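Local coordinates for DUF4848 domain-containing protein (Bacteroides thetaiotaomicron, PDB 4LB8) that is of unknown function but is probably an exported lipoprotein, built from a helical region and a region of antiparallel beta-sheet and packed as a two-chain assembly, at residues L41-M46 / N123-N128; K61-L66 / S116-V121; D75-Q80 / A85-L90; R179-Y184 / T211-K216; L183-S188 / I192-T197. One frame throughout, in Å; residues are numbered along the deposited sequence.

Five contacts illustrate how one chain varies its chemistry with its place in the fold. Contacts 1 and 2 are buried where helix ends meet a long loop and touch each other, with centres about 9 Å apart; contact 1 joins by apolar side chains, contact 2 by a bridging water. Contact 3, partly buried, shares helix 63-80 with contact 2 but is a helix pair further along that helix. Contacts 4 and 5 lie on the opposite side of the chain's centre from contacts 1 and 2. They share strand 179-188: contact 5, partly buried, hydrogen-bonds it to a strand of the same sheet, whereas contact 4, wholly buried, packs it through side chains against a strand of another sheet.

Contact 1: L41-M46 / N123-N128; sequences LKVSAM and NEYFVN
Val43, near the end of helix 33-44, sits with one methyl against each of two consecutive aromatic rings, Tyr125 and Phe126, in a helix-to-loop apolar core whose second segment opens with a 3-10 turn. The branches divide the work. CG1 lies over one face of the Tyr125 ring, 4.0 Å from Tyr125 CG, the two side chains running past each other in opposite directions. CG2 instead meets the Phe126 ring at its edge, near the ring plane. With CG1 anti to the backbone N (chi1 177°), the valine spreads its methyls toward both rings. Tyr125 CB in turn lies over the centre of the Phe126 ring, and Phe30 meets that ring edge-to-face. At its far end, the Tyr125 hydroxyl is hydrogen-bonded to the carbonyl of Thr256 of the second subunit, so the ring spans from this core to the chain interface. Beside Val43, Ser44 approaches the tyrosine obliquely, its CB 3.7 Å from Tyr125 CE2.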
# COMPACT_ATOMS: atom_id res chain seq x y z
N LEU A 41 -29.00 -2.93 -19.42
CA LEU A 41 -29.25 -3.92 -18.37
C LEU A 41 -29.20 -5.34 -18.92
O LEU A 41 -28.47 -6.17 -18.38
CB LEU A 41 -30.61 -3.66 -17.69
CG LEU A 41 -31.02 -4.69 -16.60
CD1 LEU A 41 -30.09 -4.58 -15.37
CD2 LEU A 41 -32.45 -4.48 -16.19
N LYS A 42 -29.98 -5.61 -20.00
CA LYS A 42 -30.04 -6.93 -20.64
C LYS A 42 -28.66 -7.33 -21.19
O LYS A 42 -28.19 -8.41 -20.86
CB LYS A 42 -31.10 -7.00 -21.74
CG LYS A 42 -32.54 -6.65 -21.31
CD LYS A 42 -33.32 -7.78 -20.66
CE LYS A 42 -34.71 -7.35 -20.26
NZ LYS A 42 -35.54 -8.49 -19.77
N VAL A 43 -27.98 -6.44 -21.94
CA VAL A 43 -26.65 -6.75 -22.49
C VAL A 43 -25.58 -6.86 -21.38
O VAL A 43 -24.83 -7.82 -21.41
CB VAL A 43 -26.22 -5.78 -23.61
CG1 VAL A 43 -24.81 -6.09 -24.12
CG2 VAL A 43 -27.22 -5.84 -24.76
N SER A 44 -25.53 -5.93 -20.40
CA SER A 44 -24.50 -6.03 -19.35
C SER A 44 -24.66 -7.28 -18.46
O SER A 44 -23.69 -7.64 -17.81
CB SER A 44 -24.43 -4.78 -18.48
OG SER A 44 -25.49 -4.69 -17.56
N ALA A 45 -25.83 -7.97 -18.49
CA ALA A 45 -26.11 -9.16 -17.66
C ALA A 45 -25.73 -10.49 -18.34
O ALA A 45 -25.68 -11.54 -17.68
CB ALA A 45 -27.56 -9.18 -17.27
N MSE A 46 -25.45 -10.42 -19.64
CA MSE A 46 -25.02 -11.54 -20.47
C MSE A 46 -23.57 -11.93 -20.17
O MSE A 46 -22.82 -11.17 -19.56
CB MSE A 46 -25.12 -11.14 -21.94
CG MSE A 46 -26.54 -10.90 -22.42
SE MSE A 46 -26.48 -10.52 -24.30
CE MSE A 46 -28.32 -9.84 -24.53
N ASN A 123 -21.29 1.51 -20.88
CA ASN A 123 -21.62 2.07 -22.20
C ASN A 123 -20.67 1.56 -23.32
O ASN A 123 -20.99 1.75 -24.49
CB ASN A 123 -21.62 3.58 -22.16
CG ASN A 123 -22.89 4.14 -21.60
OD1 ASN A 123 -23.92 3.50 -21.65
ND2 ASN A 123 -22.87 5.35 -21.08
N GLU A 124 -19.55 0.90 -22.95
CA GLU A 124 -18.55 0.31 -23.86
C GLU A 124 -19.22 -0.66 -24.87
O GLU A 124 -18.75 -0.78 -26.00
CB GLU A 124 -17.44 -0.42 -23.08
CG GLU A 124 -17.86 -1.65 -22.29
CD GLU A 124 -16.79 -2.70 -22.04
OE1 GLU A 124 -15.68 -2.57 -22.60
OE2 GLU A 124 -17.07 -3.67 -21.30
N TYR A 125 -20.32 -1.31 -24.47
CA TYR A 125 -21.09 -2.21 -25.31
C TYR A 125 -21.72 -1.50 -26.51
O TYR A 125 -21.93 -2.13 -27.53
CB TYR A 125 -22.21 -2.88 -24.49
CG TYR A 125 -21.72 -3.68 -23.31
CD1 TYR A 125 -20.89 -4.78 -23.48
CD2 TYR A 125 -22.13 -3.38 -22.02
CE1 TYR A 125 -20.39 -5.49 -22.39
CE2 TYR A 125 -21.68 -4.11 -20.92
CZ TYR A 125 -20.80 -5.16 -21.11
OH TYR A 125 -20.34 -5.88 -20.04
N PHE A 126 -22.06 -0.20 -26.37
CA PHE A 126 -22.79 0.45 -27.45
C PHE A 126 -22.02 1.61 -28.10
O PHE A 126 -22.31 1.89 -29.27
CB PHE A 126 -24.15 0.93 -26.95
CG PHE A 126 -25.01 -0.09 -26.21
CD1 PHE A 126 -25.37 -1.28 -26.82
CD2 PHE A 126 -25.49 0.18 -24.94
CE1 PHE A 126 -26.19 -2.21 -26.15
CE2 PHE A 126 -26.32 -0.74 -24.28
CZ PHE A 126 -26.65 -1.94 -24.88
N VAL A 127 -21.06 2.28 -27.39
CA VAL A 127 -20.26 3.37 -27.98
C VAL A 127 -19.42 2.85 -29.16
O VAL A 127 -18.96 1.71 -29.15
CB VAL A 127 -19.35 4.16 -27.00
CG1 VAL A 127 -20.16 5.06 -26.07
CG2 VAL A 127 -18.40 3.25 -26.22
N ASN A 128 -19.24 3.70 -30.17
CA ASN A 128 -18.45 3.38 -31.34
C ASN A 128 -16.99 3.79 -31.09
O ASN A 128 -16.58 4.01 -29.94
CB ASN A 128 -19.02 4.05 -32.62
CG ASN A 128 -19.09 5.56 -32.63
OD1 ASN A 128 -18.47 6.27 -31.83
ND2 ASN A 128 -19.84 6.09 -33.57

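Contact 2: K61-L66 / S116-V121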
# COMPACT_ATOMS: atom_id res chain seq x y z
N LYS A 61 -19.13 -3.14 -34.45
CA LYS A 61 -17.92 -3.24 -33.65
C LYS A 61 -17.94 -2.09 -32.63
O LYS A 61 -17.90 -0.92 -33.01
CB LYS A 61 -16.64 -3.21 -34.51
CG LYS A 61 -15.34 -3.34 -33.72
CD LYS A 61 -14.27 -4.09 -34.51
CE LYS A 61 -12.88 -3.84 -33.99
NZ LYS A 61 -12.33 -2.54 -34.46
N SER A 62 -18.13 -2.43 -31.36
CA SER A 62 -18.15 -1.44 -30.31
C SER A 62 -16.80 -1.42 -29.63
O SER A 62 -15.94 -2.26 -29.93
CB SER A 62 -19.27 -1.71 -29.31
OG SER A 62 -19.34 -3.06 -28.91
N GLN A 63 -16.60 -0.44 -28.72
CA GLN A 63 -15.38 -0.29 -27.94
C GLN A 63 -15.09 -1.53 -27.14
O GLN A 63 -13.91 -1.86 -26.94
CB GLN A 63 -15.47 0.92 -27.03
CG GLN A 63 -14.95 2.14 -27.74
CD GLN A 63 -14.83 3.31 -26.84
OE1 GLN A 63 -14.54 3.18 -25.64
NE2 GLN A 63 -14.96 4.48 -27.44
N MSE A 64 -16.15 -2.27 -26.74
CA MSE A 64 -16.01 -3.54 -26.04
C MSE A 64 -15.28 -4.58 -26.93
O MSE A 64 -14.36 -5.24 -26.44
CB MSE A 64 -17.37 -4.06 -25.59
CG MSE A 64 -17.25 -5.21 -24.61
SE MSE A 64 -17.88 -6.96 -25.25
CE MSE A 64 -16.94 -7.26 -26.67
N ILE A 65 -15.68 -4.73 -28.23
CA ILE A 65 -15.06 -5.69 -29.17
C ILE A 65 -13.59 -5.31 -29.38
O ILE A 65 -12.73 -6.20 -29.39
CB ILE A 65 -15.84 -5.80 -30.53
CG1 ILE A 65 -17.36 -6.14 -30.34
CG2 ILE A 65 -15.14 -6.73 -31.55
CD1 ILE A 65 -17.75 -7.60 -29.86
N LEU A 66 -13.30 -4.00 -29.46
CA LEU A 66 -11.93 -3.50 -29.58
C LEU A 66 -11.10 -3.85 -28.33
O LEU A 66 -9.95 -4.20 -28.48
CB LEU A 66 -11.93 -1.98 -29.82
CG LEU A 66 -10.61 -1.39 -30.32
CD1 LEU A 66 -10.29 -1.87 -31.72
CD2 LEU A 66 -10.66 0.12 -30.25
N SER A 116 -10.40 1.95 -20.88
CA SER A 116 -11.51 2.73 -21.46
C SER A 116 -11.37 4.15 -20.93
O SER A 116 -10.91 4.35 -19.81
CB SER A 116 -12.86 2.12 -21.06
OG SER A 116 -13.95 2.44 -21.91
N ARG A 117 -11.73 5.15 -21.75
CA ARG A 117 -11.72 6.56 -21.35
C ARG A 117 -13.06 6.90 -20.68
O ARG A 117 -13.15 7.92 -20.03
CB ARG A 117 -11.45 7.47 -22.56
CG ARG A 117 -10.00 7.39 -23.02
CD ARG A 117 -9.73 8.26 -24.25
NE ARG A 117 -8.35 8.17 -24.72
CZ ARG A 117 -7.34 8.89 -24.23
NH1 ARG A 117 -7.55 9.74 -23.24
NH2 ARG A 117 -6.11 8.73 -24.71
N LEU A 118 -14.05 6.01 -20.78
CA LEU A 118 -15.41 6.13 -20.27
C LEU A 118 -15.52 6.19 -18.76
O LEU A 118 -14.96 5.36 -18.04
CB LEU A 118 -16.28 4.94 -20.74
CG LEU A 118 -16.60 4.82 -22.22
CD1 LEU A 118 -17.51 3.64 -22.47
CD2 LEU A 118 -17.24 6.07 -22.76
N VAL A 119 -16.33 7.13 -18.29
CA VAL A 119 -16.66 7.26 -16.87
C VAL A 119 -17.75 6.20 -16.59
O VAL A 119 -17.64 5.42 -15.64
CB VAL A 119 -17.14 8.71 -16.53
CG1 VAL A 119 -17.52 8.85 -15.07
CG2 VAL A 119 -16.10 9.74 -16.93
N TYR A 120 -18.76 6.16 -17.46
CA TYR A 120 -19.90 5.23 -17.40
C TYR A 120 -19.52 4.04 -18.26
O TYR A 120 -19.86 3.94 -19.44
CB TYR A 120 -21.17 5.97 -17.84
CG TYR A 120 -21.33 7.32 -17.17
CD1 TYR A 120 -21.17 7.46 -15.79
CD2 TYR A 120 -21.59 8.47 -17.91
CE1 TYR A 120 -21.25 8.71 -15.18
CE2 TYR A 120 -21.70 9.72 -17.30
CZ TYR A 120 -21.55 9.83 -15.93
OH TYR A 120 -21.68 11.04 -15.30
N VAL A 121 -18.75 3.16 -17.63
CA VAL A 121 -18.04 1.99 -18.15
C VAL A 121 -18.90 1.01 -18.98
O VAL A 121 -18.42 0.52 -20.02
CB VAL A 121 -17.26 1.24 -17.03
CG1 VAL A 121 -16.12 2.09 -16.52
CG2 VAL A 121 -18.15 0.76 -15.88
O HOH W 1 -12.30 4.72 -24.36
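Beyond CG the Gln63 side chain runs extended (chi2 -171°), carrying its amide from the first turn of helix 63-80 across to the loop at Ser116-Leu118. Ser116 has its OG anti to the backbone N (chi1 -157°), which turns the hydroxyl to the side of the amide oxygen, although Gln63 OE1 and Ser116 OG remain 3.8 Å apart and make only a loose polar approach. The first bond of the Leu118 side chain is directed toward the helix, and Leu118 CG lies 4.3 Å from Gln63 OE1. The real link is a water. It donates to Gln63 OE1 at 3.0 Å and accepts from Arg117 N at 2.7 Å, joining helix start and loop through a side-chain carbonyl and a backbone N-H. The other end of the amide is also occupied: Gln63 NE2 is hydrogen-bonded to the carbonyl oxygen of Asn128. Further along the same loop, Val119 offers its carbonyl to Ser186 of the second subunit, which places the loop between the helices and the dimer partner. The buried amide is held through both oxygen and nitrogen, which is consistent with one orientation of the group, and the water serves oxygen and loop N-H where Gln63 OE1 and Ser116 OG are too far apart to bond.

Contact 3: D75-Q80 / A85-L90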
# COMPACT_ATOMS: atom_id res chain seq x y z
N ASP A 75 -1.70 -10.06 -24.80
CA ASP A 75 -1.38 -11.39 -24.30
C ASP A 75 -0.50 -12.14 -25.32
O ASP A 75 0.40 -12.88 -24.92
CB ASP A 75 -2.67 -12.16 -24.02
CG ASP A 75 -2.45 -13.32 -23.07
OD1 ASP A 75 -2.36 -13.07 -21.84
OD2 ASP A 75 -2.35 -14.47 -23.55
N LYS A 76 -0.74 -11.93 -26.63
CA LYS A 76 0.02 -12.56 -27.70
C LYS A 76 1.40 -11.93 -27.84
O LYS A 76 2.34 -12.62 -28.20
CB LYS A 76 -0.75 -12.51 -29.04
CG LYS A 76 -1.94 -13.49 -29.11
CD LYS A 76 -2.52 -13.62 -30.53
CE LYS A 76 -4.04 -13.57 -30.57
NZ LYS A 76 -4.56 -13.43 -31.96
N ILE A 77 1.52 -10.61 -27.54
CA ILE A 77 2.79 -9.87 -27.62
C ILE A 77 3.74 -10.33 -26.50
O ILE A 77 4.94 -10.40 -26.73
CB ILE A 77 2.55 -8.33 -27.60
CG1 ILE A 77 2.15 -7.84 -29.01
CG2 ILE A 77 3.79 -7.56 -27.10
CD1 ILE A 77 1.80 -6.33 -29.11
N CYS A 78 3.19 -10.66 -25.32
CA CYS A 78 3.95 -11.13 -24.16
C CYS A 78 4.45 -12.56 -24.38
O CYS A 78 5.44 -12.96 -23.76
CB CYS A 78 3.09 -11.04 -22.91
SG CYS A 78 2.66 -9.35 -22.42
N ASN A 79 3.77 -13.32 -25.25
CA ASN A 79 4.09 -14.71 -25.56
C ASN A 79 5.10 -14.83 -26.72
O ASN A 79 5.90 -15.77 -26.70
CB ASN A 79 2.82 -15.49 -25.89
CG ASN A 79 1.88 -15.69 -24.70
OD1 ASN A 79 2.29 -15.73 -23.53
ND2 ASN A 79 0.58 -15.87 -25.00
N GLN A 80 5.07 -13.91 -27.71
CA GLN A 80 6.00 -13.96 -28.85
C GLN A 80 7.33 -13.21 -28.57
O GLN A 80 8.32 -13.50 -29.23
CB GLN A 80 5.35 -13.43 -30.14
CG GLN A 80 5.09 -11.92 -30.17
CD GLN A 80 4.56 -11.46 -31.50
OE1 GLN A 80 3.38 -11.12 -31.64
NE2 GLN A 80 5.43 -11.41 -32.50
N ALA A 85 13.80 -5.73 -25.17
CA ALA A 85 14.02 -4.88 -26.34
C ALA A 85 13.06 -5.21 -27.49
O ALA A 85 12.67 -4.29 -28.21
CB ALA A 85 15.45 -5.01 -26.82
N GLU A 86 12.70 -6.49 -27.67
CA GLU A 86 11.79 -6.97 -28.72
C GLU A 86 10.34 -6.61 -28.35
O GLU A 86 9.57 -6.15 -29.21
CB GLU A 86 11.92 -8.48 -28.92
CG GLU A 86 11.43 -8.94 -30.28
CD GLU A 86 11.01 -10.39 -30.37
OE1 GLU A 86 11.73 -11.26 -29.84
OE2 GLU A 86 9.96 -10.65 -31.00
N PHE A 87 10.00 -6.80 -27.05
CA PHE A 87 8.69 -6.45 -26.50
C PHE A 87 8.49 -4.95 -26.71
O PHE A 87 7.47 -4.56 -27.28
CB PHE A 87 8.59 -6.83 -25.01
CG PHE A 87 7.38 -6.29 -24.30
CD1 PHE A 87 6.14 -6.91 -24.42
CD2 PHE A 87 7.46 -5.14 -23.52
CE1 PHE A 87 5.01 -6.38 -23.80
CE2 PHE A 87 6.33 -4.61 -22.90
CZ PHE A 87 5.11 -5.24 -23.04
N ASP A 88 9.50 -4.13 -26.34
CA ASP A 88 9.48 -2.67 -26.45
C ASP A 88 9.15 -2.21 -27.87
O ASP A 88 8.37 -1.26 -28.02
CB ASP A 88 10.81 -2.06 -25.99
CG ASP A 88 11.03 -2.09 -24.49
OD1 ASP A 88 10.03 -2.33 -23.74
OD2 ASP A 88 12.17 -1.85 -24.04
N VAL A 89 9.67 -2.91 -28.89
CA VAL A 89 9.41 -2.62 -30.29
C VAL A 89 7.95 -2.93 -30.61
O VAL A 89 7.28 -2.11 -31.25
CB VAL A 89 10.39 -3.36 -31.23
CG1 VAL A 89 10.06 -3.10 -32.70
CG2 VAL A 89 11.83 -2.96 -30.92
N LEU A 90 7.47 -4.13 -30.18
CA LEU A 90 6.10 -4.61 -30.39
C LEU A 90 5.08 -3.72 -29.68
O LEU A 90 4.09 -3.29 -30.30
CB LEU A 90 5.96 -6.05 -29.86
CG LEU A 90 6.34 -7.21 -30.78
CD1 LEU A 90 6.62 -8.46 -29.96
CD2 LEU A 90 5.23 -7.53 -31.75
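Helices 63-80 and 84-98 form an antiparallel helical hairpin, their short segments here running at 151° to each other with axes 9.7 Å apart at closest approach. Ile77 is central to the packing. Its CG2 branch, anti to the backbone N, reaches the Phe87 ring obliquely, 3.6 Å from Phe87 CD1, and also rests on Leu90, where Ile77 CG2 and Leu90 CB are 3.8 Å apart. The isoleucine crosses the phenylalanine at about a right angle but slides past the leucine in the opposite direction. Leu90 is shared with Gln80, whose CG lies in the cramped position between backbone N and carbonyl carbon (chi1 70°); from there the extended chain lays its methylene and amide across both leucine methyls, putting aliphatic and polar parts alike on an apolar surface. This side of the hairpin is the more exposed, while Phe87, buried, stacks on Phe204 of the second subunit. Glu86 holds its carboxylate near the turn, where OE1 accepts a hydrogen bond from the backbone N of Ala82. On the same side as Phe87, Cys78 adds a sulfur-aromatic contact, its SG 5.2 Å from the centroid of the Phe87 ring and 64° off the ring normal.

Contact 4: R179-Y184 / T211-K216; sequences RKVGLY and TTYHAK
Val181 CG2 meets the Tyr213 ring at its edge, close to the ring plane, at 3.8 Å from Tyr213 CD2 and 3.9 Å from Tyr213 CE2. Setting CG2 anti to the backbone N leaves the other methyl of the valine, CG1, between N and the carbonyl carbon (chi1 69°). The two side chains run past each other in opposite directions. Two residues along each strand, a looser touch follows the same alternation: Leu183 CD2 lies 4.4 Å from Ala215 CB. With Val181 CA 8.3 Å from Tyr213 CA and side chains alone in contact, strands 179-188 and 213-220, which belong to different antiparallel sheets, meet as layers packed face to face. Around this first shell, Thr211 CG2 lies over one face of the Tyr213 ring, offset toward the rim, and Phe196 meets the same ring with planes at about 55°. Val181 is further packed by Ile273 and Ser275 of strand 268-275. Tyr213 OH, at the far end, is hydrogen-bonded to the carbonyl oxygen of Gly252, which helps to position the ring.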
# COMPACT_ATOMS: atom_id res chain seq x y z
N ARG A 179 -1.70 -4.03 12.52
CA ARG A 179 -0.30 -4.29 12.88
C ARG A 179 0.66 -3.68 11.82
O ARG A 179 0.38 -3.76 10.63
CB ARG A 179 -0.03 -5.80 13.02
CG ARG A 179 -0.84 -6.55 14.07
CD ARG A 179 -0.52 -6.16 15.49
NE ARG A 179 -1.33 -6.89 16.47
CZ ARG A 179 -2.52 -6.49 16.91
NH1 ARG A 179 -3.06 -5.36 16.46
NH2 ARG A 179 -3.19 -7.22 17.79
N LYS A 180 1.79 -3.08 12.27
CA LYS A 180 2.88 -2.50 11.45
C LYS A 180 4.22 -3.09 11.86
O LYS A 180 4.44 -3.34 13.05
CB LYS A 180 3.03 -0.96 11.65
CG LYS A 180 1.92 -0.07 11.20
CD LYS A 180 2.06 1.36 11.76
CE LYS A 180 3.06 2.24 11.05
NZ LYS A 180 2.96 3.66 11.50
N VAL A 181 5.15 -3.20 10.91
CA VAL A 181 6.52 -3.62 11.20
C VAL A 181 7.49 -2.89 10.23
O VAL A 181 7.16 -2.65 9.08
CB VAL A 181 6.71 -5.17 11.23
CG1 VAL A 181 6.56 -5.80 9.86
CG2 VAL A 181 8.03 -5.56 11.90
N GLY A 182 8.64 -2.51 10.74
CA GLY A 182 9.67 -1.85 9.95
C GLY A 182 11.09 -2.23 10.35
O GLY A 182 11.34 -2.65 11.48
N LEU A 183 12.01 -2.10 9.38
CA LEU A 183 13.44 -2.27 9.52
C LEU A 183 14.10 -1.13 8.73
O LEU A 183 14.02 -1.08 7.49
CB LEU A 183 13.94 -3.65 9.08
CG LEU A 183 15.45 -3.93 9.25
CD1 LEU A 183 15.93 -3.69 10.65
CD2 LEU A 183 15.78 -5.34 8.80
N TYR A 184 14.68 -0.17 9.48
CA TYR A 184 15.31 1.03 8.96
C TYR A 184 16.80 0.95 9.22
O TYR A 184 17.21 0.67 10.35
CB TYR A 184 14.64 2.29 9.58
CG TYR A 184 13.16 2.34 9.23
CD1 TYR A 184 12.73 2.90 8.03
CD2 TYR A 184 12.21 1.69 10.03
CE1 TYR A 184 11.39 2.82 7.63
CE2 TYR A 184 10.87 1.61 9.64
CZ TYR A 184 10.47 2.18 8.44
OH TYR A 184 9.15 2.15 8.07
N THR A 211 6.64 -7.26 20.25
CA THR A 211 6.50 -8.34 19.26
C THR A 211 7.82 -9.11 19.07
O THR A 211 8.85 -8.76 19.66
CB THR A 211 5.98 -7.77 17.90
OG1 THR A 211 5.44 -8.84 17.12
CG2 THR A 211 7.07 -7.08 17.08
N THR A 212 7.79 -10.15 18.23
CA THR A 212 8.96 -10.93 17.83
C THR A 212 9.25 -10.51 16.39
O THR A 212 8.33 -10.51 15.59
CB THR A 212 8.69 -12.43 17.98
OG1 THR A 212 8.74 -12.76 19.37
CG2 THR A 212 9.69 -13.29 17.24
N TYR A 213 10.51 -10.10 16.08
CA TYR A 213 10.88 -9.69 14.72
C TYR A 213 11.56 -10.82 13.99
O TYR A 213 12.24 -11.67 14.59
CB TYR A 213 11.77 -8.45 14.70
CG TYR A 213 11.18 -7.26 15.41
CD1 TYR A 213 11.42 -7.04 16.77
CD2 TYR A 213 10.39 -6.34 14.73
CE1 TYR A 213 10.87 -5.95 17.43
CE2 TYR A 213 9.85 -5.24 15.38
CZ TYR A 213 10.09 -5.05 16.73
OH TYR A 213 9.53 -3.97 17.36
N HIS A 214 11.35 -10.83 12.67
CA HIS A 214 11.83 -11.81 11.70
C HIS A 214 12.35 -11.11 10.46
O HIS A 214 11.63 -10.35 9.80
CB HIS A 214 10.71 -12.79 11.34
CG HIS A 214 10.11 -13.52 12.50
ND1 HIS A 214 10.81 -14.51 13.18
CD2 HIS A 214 8.88 -13.41 13.04
CE1 HIS A 214 9.99 -14.94 14.12
NE2 HIS A 214 8.81 -14.33 14.06
N ALA A 215 13.62 -11.34 10.17
CA ALA A 215 14.28 -10.74 9.03
C ALA A 215 15.06 -11.78 8.26
O ALA A 215 15.45 -12.82 8.82
CB ALA A 215 15.19 -9.61 9.48
N LYS A 216 15.23 -11.50 6.97
CA LYS A 216 16.01 -12.23 5.98
C LYS A 216 16.94 -11.20 5.34
O LYS A 216 16.50 -10.27 4.65
CB LYS A 216 15.08 -12.91 4.96
CG LYS A 216 14.72 -14.34 5.32
CD LYS A 216 13.61 -14.91 4.41
CE LYS A 216 14.10 -15.40 3.06
NZ LYS A 216 13.03 -15.39 2.02

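Contact 5: L183-S188 / I192-T197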
# COMPACT_ATOMS: atom_id res chain seq x y z
N LEU A 183 12.01 -2.10 9.38
CA LEU A 183 13.44 -2.27 9.52
C LEU A 183 14.10 -1.13 8.73
O LEU A 183 14.02 -1.08 7.49
CB LEU A 183 13.94 -3.65 9.08
CG LEU A 183 15.45 -3.93 9.25
CD1 LEU A 183 15.93 -3.69 10.65
CD2 LEU A 183 15.78 -5.34 8.80
N TYR A 184 14.68 -0.17 9.48
CA TYR A 184 15.31 1.03 8.96
C TYR A 184 16.80 0.95 9.22
O TYR A 184 17.21 0.67 10.35
CB TYR A 184 14.64 2.29 9.58
CG TYR A 184 13.16 2.34 9.23
CD1 TYR A 184 12.73 2.90 8.03
CD2 TYR A 184 12.21 1.69 10.03
CE1 TYR A 184 11.39 2.82 7.63
CE2 TYR A 184 10.87 1.61 9.64
CZ TYR A 184 10.47 2.18 8.44
OH TYR A 184 9.15 2.15 8.07
N LEU A 185 17.62 1.15 8.16
CA LEU A 185 19.08 1.10 8.21
C LEU A 185 19.72 2.43 7.87
O LEU A 185 19.27 3.13 6.96
CB LEU A 185 19.66 0.03 7.27
CG LEU A 185 19.22 -1.42 7.48
CD1 LEU A 185 19.90 -2.30 6.48
CD2 LEU A 185 19.45 -1.90 8.93
N SER A 186 20.80 2.75 8.59
CA SER A 186 21.62 3.95 8.41
C SER A 186 23.07 3.59 8.74
O SER A 186 23.30 2.51 9.28
CB SER A 186 21.10 5.13 9.23
OG SER A 186 21.13 4.94 10.64
N VAL A 187 24.04 4.42 8.35
CA VAL A 187 25.45 4.09 8.60
C VAL A 187 26.23 5.33 9.03
O VAL A 187 26.14 6.38 8.39
CB VAL A 187 26.11 3.34 7.38
CG1 VAL A 187 26.17 4.21 6.12
CG2 VAL A 187 27.48 2.77 7.74
N SER A 188 27.01 5.18 10.10
CA SER A 188 27.89 6.22 10.66
C SER A 188 29.29 5.68 10.76
O SER A 188 29.55 4.82 11.62
CB SER A 188 27.40 6.63 12.05
OG SER A 188 28.18 7.63 12.68
N ILE A 192 26.77 0.30 10.99
CA ILE A 192 25.40 0.23 10.51
C ILE A 192 24.44 0.15 11.72
O ILE A 192 24.58 -0.72 12.57
CB ILE A 192 25.21 -0.97 9.51
CG1 ILE A 192 26.19 -0.81 8.29
CG2 ILE A 192 23.75 -1.03 9.01
CD1 ILE A 192 26.41 -1.99 7.45
N HIS A 193 23.48 1.10 11.77
CA HIS A 193 22.46 1.24 12.80
C HIS A 193 21.15 0.68 12.29
O HIS A 193 20.76 1.00 11.17
CB HIS A 193 22.29 2.73 13.15
CG HIS A 193 23.38 3.31 14.00
ND1 HIS A 193 24.66 3.47 13.51
CD2 HIS A 193 23.33 3.79 15.25
CE1 HIS A 193 25.35 3.99 14.50
NE2 HIS A 193 24.59 4.21 15.57
N ALA A 194 20.46 -0.15 13.07
CA ALA A 194 19.17 -0.70 12.67
C ALA A 194 18.11 -0.27 13.65
O ALA A 194 18.38 -0.19 14.85
CB ALA A 194 19.22 -2.22 12.61
N ASN A 195 16.93 0.02 13.13
CA ASN A 195 15.75 0.37 13.90
C ASN A 195 14.63 -0.61 13.50
O ASN A 195 14.24 -0.68 12.33
CB ASN A 195 15.36 1.85 13.69
CG ASN A 195 14.29 2.42 14.62
OD1 ASN A 195 13.73 3.48 14.34
ND2 ASN A 195 13.97 1.76 15.72
N PHE A 196 14.24 -1.48 14.45
CA PHE A 196 13.15 -2.46 14.34
C PHE A 196 11.97 -1.82 15.01
O PHE A 196 12.09 -1.39 16.16
CB PHE A 196 13.52 -3.79 15.00
CG PHE A 196 14.60 -4.62 14.37
CD1 PHE A 196 15.94 -4.39 14.67
CD2 PHE A 196 14.29 -5.69 13.54
CE1 PHE A 196 16.95 -5.19 14.12
CE2 PHE A 196 15.31 -6.50 13.00
CZ PHE A 196 16.63 -6.25 13.30
N THR A 197 10.85 -1.69 14.28
CA THR A 197 9.66 -1.00 14.78
C THR A 197 8.37 -1.84 14.65
O THR A 197 8.24 -2.65 13.74
CB THR A 197 9.47 0.37 14.07
OG1 THR A 197 9.52 0.17 12.66
CG2 THR A 197 10.49 1.42 14.48
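Tyr184 and Asn195 exchange a pair of backbone hydrogen bonds, both N...O distances 2.9 Å, and Ser186 and His193 repeat the pattern two residues on in this antiparallel beta hairpin. The bond from Tyr184 N to Asn195 O is the straighter of its pair, with an N-H...O angle of 166°. Each of the four carbonyls also receives a CA-H...O contact, as from Ala194 CA to Tyr184 O at 3.3 Å. Two polar side chains find partners further out. Ser186 OG is hydrogen-bonded to the carbonyl of Val119 of the second subunit, and Asn195 ND2 to Asn254 OD1 and the carbonyl of Val255. The face bearing Leu183, Leu185, Ala194 and Phe196 is apolar instead: Leu183 CD1 sits over the centre of the Phe196 ring, a CH-pi contact 3.6 Å from the centroid, and Leu185 CD2 is 3.7 Å from Ala194 CB. In the sheet, strand 171-175 flanks strand 179-188 and strand 254-262 pairs with strand 191-201, while Ile271 and Ile273 of strand 268-275, in the other sheet, pack on Leu183.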